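Local structure of monosaccharide ABC transporter substrate-binding protein, CUT2 family (Bradyrhizobium sp., 4YHS) at residues D70-G75 / D297-Q302. The protein probably binds a sugar in the periplasm and delivers it to a CUT2-family ABC transporter for uptake. Numbering follows the deposited sequence.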
ATOM      1  N   ASP A  70      -8.487   5.804   8.100  1.00 18.51           N
ATOM      2  CA  ASP A  70      -9.018   4.839   7.138  1.00 18.84           C
ATOM      3  C   ASP A  70      -8.543   3.429   7.424  1.00 16.41           C
ATOM      4  O   ASP A  70      -7.738   3.202   8.322  1.00 16.85           O
ATOM      5  CB  ASP A  70      -8.657   5.238   5.684  1.00 22.96           C
ATOM      6  CG  ASP A  70      -7.150   5.337   5.418  1.00 23.79           C
ATOM      7  OD1 ASP A  70      -6.330   4.833   6.215  1.00 20.09           O
ATOM      8  OD2 ASP A  70      -6.767   5.908   4.358  1.00 21.84           O
ATOM      9  N   ALA A  71      -9.047   2.483   6.632  1.00 16.60           N
ATOM     10  CA  ALA A  71      -8.770   1.072   6.859  1.00 12.97           C
ATOM     11  C   ALA A  71      -7.304   0.770   6.569  1.00 11.67           C
ATOM     12  O   ALA A  71      -6.706  -0.114   7.182  1.00 13.10           O
ATOM     13  CB  ALA A  71      -9.664   0.216   6.003  1.00 14.77           C
ATOM     14  N   TYR A  72      -6.752   1.487   5.595  1.00 15.75           N
ATOM     15  CA  TYR A  72      -5.379   1.279   5.196  1.00 17.58           C
ATOM     16  C   TYR A  72      -4.448   1.473   6.396  1.00 15.07           C
ATOM     17  O   TYR A  72      -3.681   0.577   6.734  1.00 11.08           O
ATOM     18  CB  TYR A  72      -4.979   2.231   4.058  1.00 14.20           C
ATOM     19  CG  TYR A  72      -3.598   1.899   3.512  1.00 14.64           C
ATOM     20  CD1 TYR A  72      -2.438   2.413   4.097  1.00 12.83           C
ATOM     21  CD2 TYR A  72      -3.463   1.057   2.416  1.00 14.54           C
ATOM     22  CE1 TYR A  72      -1.175   2.076   3.608  1.00 12.70           C
ATOM     23  CE2 TYR A  72      -2.212   0.740   1.902  1.00 16.33           C
ATOM     24  CZ  TYR A  72      -1.071   1.263   2.501  1.00 20.98           C
ATOM     25  OH  TYR A  72       0.182   0.944   2.017  1.00 16.11           O
ATOM     26  N   TRP A  73      -4.506   2.628   7.046  1.00 13.36           N
ATOM     27  CA  TRP A  73      -3.623   2.874   8.186  1.00 13.07           C
ATOM     28  C   TRP A  73      -4.037   2.059   9.410  1.00 11.87           C
ATOM     29  O   TRP A  73      -3.184   1.712  10.230  1.00 15.91           O
ATOM     30  CB  TRP A  73      -3.527   4.399   8.463  1.00 15.77           C
ATOM     31  CG  TRP A  73      -2.678   4.975   7.363  1.00 15.30           C
ATOM     32  CD1 TRP A  73      -3.101   5.510   6.175  1.00 16.02           C
ATOM     33  CD2 TRP A  73      -1.243   4.982   7.306  1.00 12.49           C
ATOM     34  NE1 TRP A  73      -2.023   5.866   5.404  1.00 12.08           N
ATOM     35  CE2 TRP A  73      -0.872   5.560   6.080  1.00 15.08           C
ATOM     36  CE3 TRP A  73      -0.241   4.561   8.177  1.00 10.06           C
ATOM     37  CZ2 TRP A  73       0.461   5.720   5.702  1.00 15.24           C
ATOM     38  CZ3 TRP A  73       1.106   4.735   7.788  1.00 17.84           C
ATOM     39  CH2 TRP A  73       1.427   5.313   6.583  1.00 17.99           C
ATOM     40  N   LEU A  74      -5.310   1.675   9.518  1.00 13.21           N
ATOM     41  CA  LEU A  74      -5.683   0.701  10.536  1.00 13.43           C
ATOM     42  C   LEU A  74      -4.967  -0.630  10.290  1.00 15.86           C
ATOM     43  O   LEU A  74      -4.519  -1.294  11.214  1.00 12.45           O
ATOM     44  CB  LEU A  74      -7.203   0.519  10.554  1.00 14.36           C
ATOM     45  CG  LEU A  74      -7.833  -0.249  11.711  1.00 33.05           C
ATOM     46  CD1 LEU A  74      -7.597   0.485  13.031  1.00 23.91           C
ATOM     47  CD2 LEU A  74      -9.346  -0.440  11.447  1.00 34.74           C
ATOM     48  N   GLY A  75      -4.866  -1.039   9.034  1.00 12.12           N
ATOM     49  CA  GLY A  75      -4.088  -2.219   8.686  1.00 11.41           C
ATOM     50  C   GLY A  75      -2.611  -2.116   9.048  1.00 11.88           C
ATOM     51  O   GLY A  75      -2.017  -3.048   9.605  1.00 12.37           O
ATOM     52  N   ASP A 297      -0.929  -4.717  -1.515  1.00 11.39           N
ATOM     53  CA  ASP A 297       0.460  -4.376  -1.116  1.00 13.09           C
ATOM     54  C   ASP A 297       0.804  -4.914   0.260  1.00 13.04           C
ATOM     55  O   ASP A 297       1.908  -4.679   0.772  1.00 13.90           O
ATOM     56  CB  ASP A 297       0.719  -2.864  -1.166  1.00 15.12           C
ATOM     57  CG  ASP A 297       0.052  -2.080  -0.037  1.00 20.18           C
ATOM     58  OD1 ASP A 297      -0.880  -2.584   0.598  1.00 19.30           O
ATOM     59  OD2 ASP A 297       0.445  -0.921   0.157  1.00 20.80           O
ATOM     60  N   SER A 298      -0.101  -5.706   0.807  1.00 11.48           N
ATOM     61  CA  SER A 298       0.125  -6.317   2.122  1.00 13.28           C
ATOM     62  C   SER A 298       0.587  -5.243   3.124  1.00 14.22           C
ATOM     63  O   SER A 298       1.666  -5.353   3.739  1.00 13.09           O
ATOM     64  CB  SER A 298       1.176  -7.443   2.040  1.00 13.64           C
ATOM     65  OG  SER A 298       0.727  -8.531   1.267  1.00 14.29           O
HETATM   66  N   MSE A 299      -0.200  -4.180   3.272  1.00 12.30           N
HETATM   67  CA  MSE A 299       0.226  -3.062   4.133  1.00 13.68           C
HETATM   68  C   MSE A 299       0.392  -3.459   5.591  1.00 10.98           C
HETATM   69  O   MSE A 299       1.193  -2.868   6.317  1.00 12.80           O
HETATM   70  CB  MSE A 299      -0.748  -1.875   4.021  1.00 12.28           C
HETATM   71  CG  MSE A 299      -1.943  -1.808   4.957  1.00 12.85           C
HETATM   72 SE   MSE A 299      -3.293  -3.180   4.580  1.00 21.74          SE
HETATM   73  CE  MSE A 299      -4.229  -2.407   3.014  1.00 14.06           C
ATOM     74  N   VAL A 300      -0.337  -4.471   6.025  1.00 12.75           N
ATOM     75  CA  VAL A 300      -0.122  -5.015   7.368  1.00 12.41           C
ATOM     76  C   VAL A 300       1.336  -5.494   7.547  1.00 10.82           C
ATOM     77  O   VAL A 300       2.012  -5.168   8.546  1.00 12.37           O
ATOM     78  CB  VAL A 300      -1.072  -6.197   7.666  1.00 12.54           C
ATOM     79  CG1 VAL A 300      -0.784  -6.773   9.014  1.00 10.84           C
ATOM     80  CG2 VAL A 300      -2.535  -5.796   7.592  1.00 10.62           C
ATOM     81  N   ILE A 301       1.796  -6.255   6.566  1.00 14.53           N
ATOM     82  CA  ILE A 301       3.148  -6.784   6.528  1.00 15.86           C
ATOM     83  C   ILE A 301       4.210  -5.670   6.394  1.00 10.94           C
ATOM     84  O   ILE A 301       5.303  -5.802   6.943  1.00 14.50           O
ATOM     85  CB  ILE A 301       3.316  -7.811   5.371  1.00 12.60           C
ATOM     86  CG1 ILE A 301       2.250  -8.945   5.443  1.00 11.36           C
ATOM     87  CG2 ILE A 301       4.708  -8.406   5.412  1.00 15.20           C
ATOM     88  CD1 ILE A 301       2.166  -9.697   6.788  1.00 15.96           C
ATOM     89  N   GLN A 302       3.908  -4.576   5.672  1.00 11.40           N
ATOM     90  CA  GLN A 302       4.788  -3.408   5.692  1.00 10.82           C
ATOM     91  C   GLN A 302       4.989  -2.923   7.126  1.00 12.65           C
ATOM     92  O   GLN A 302       6.128  -2.649   7.526  1.00 12.79           O
ATOM     93  CB  GLN A 302       4.237  -2.300   4.812  1.00 12.08           C
ATOM     94  CG  GLN A 302       4.352  -2.642   3.336  1.00 11.95           C
ATOM     95  CD  GLN A 302       3.710  -1.607   2.453  1.00 13.17           C
ATOM     96  OE1 GLN A 302       4.016  -0.414   2.551  1.00 13.49           O
ATOM     97  NE2 GLN A 302       2.789  -2.045   1.591  1.00 11.96           N
TER
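Tyr72 holds CG anti to its backbone N (chi1 -173°), which brings the phenol end up to Asp297 and Met299. Met299, a selenomethionine, has CG between its backbone N and carbonyl carbon, and further bends at chi2 and chi3 fold the chain over the Tyr72 ring. This is a Met-aromatic contact between the N-terminal turns of helices 71-87 and 299-314, in a two-lobed periplasmic binding protein. A bound Bis-Tris molecule, its nearest atoms about 4 Å from the Tyr72 side chain, is consistent with a position at the ligand cleft. Met299 CG makes a CH-pi contact over the ring centre, 3.9 Å from the centroid. SE lies higher above the same face, at 5.1 Å, and CE reaches Tyr72 CD2 at 3.6 Å. At the ring edge, Tyr72 OH donates to the syn lone pair of Asp297 OD2 at 2.6 Å. Ring and carboxylate planes are turned 45° apart. Gln302 NE2 adds a weak bond to the same OD2 and a firmer one to Asp297 O at 2.9 Å. A phenylalanine in place of Tyr72 would probably leave Asp297 OD2 with just the weak Gln302 bond from these two segments. Gly75 lets the helices come close: its CA is 5.0 Å from Val300 CA. There Val300 CG2 touches Gly75 O at 3.4 Å, and Val300 CA-H points at that same oxygen.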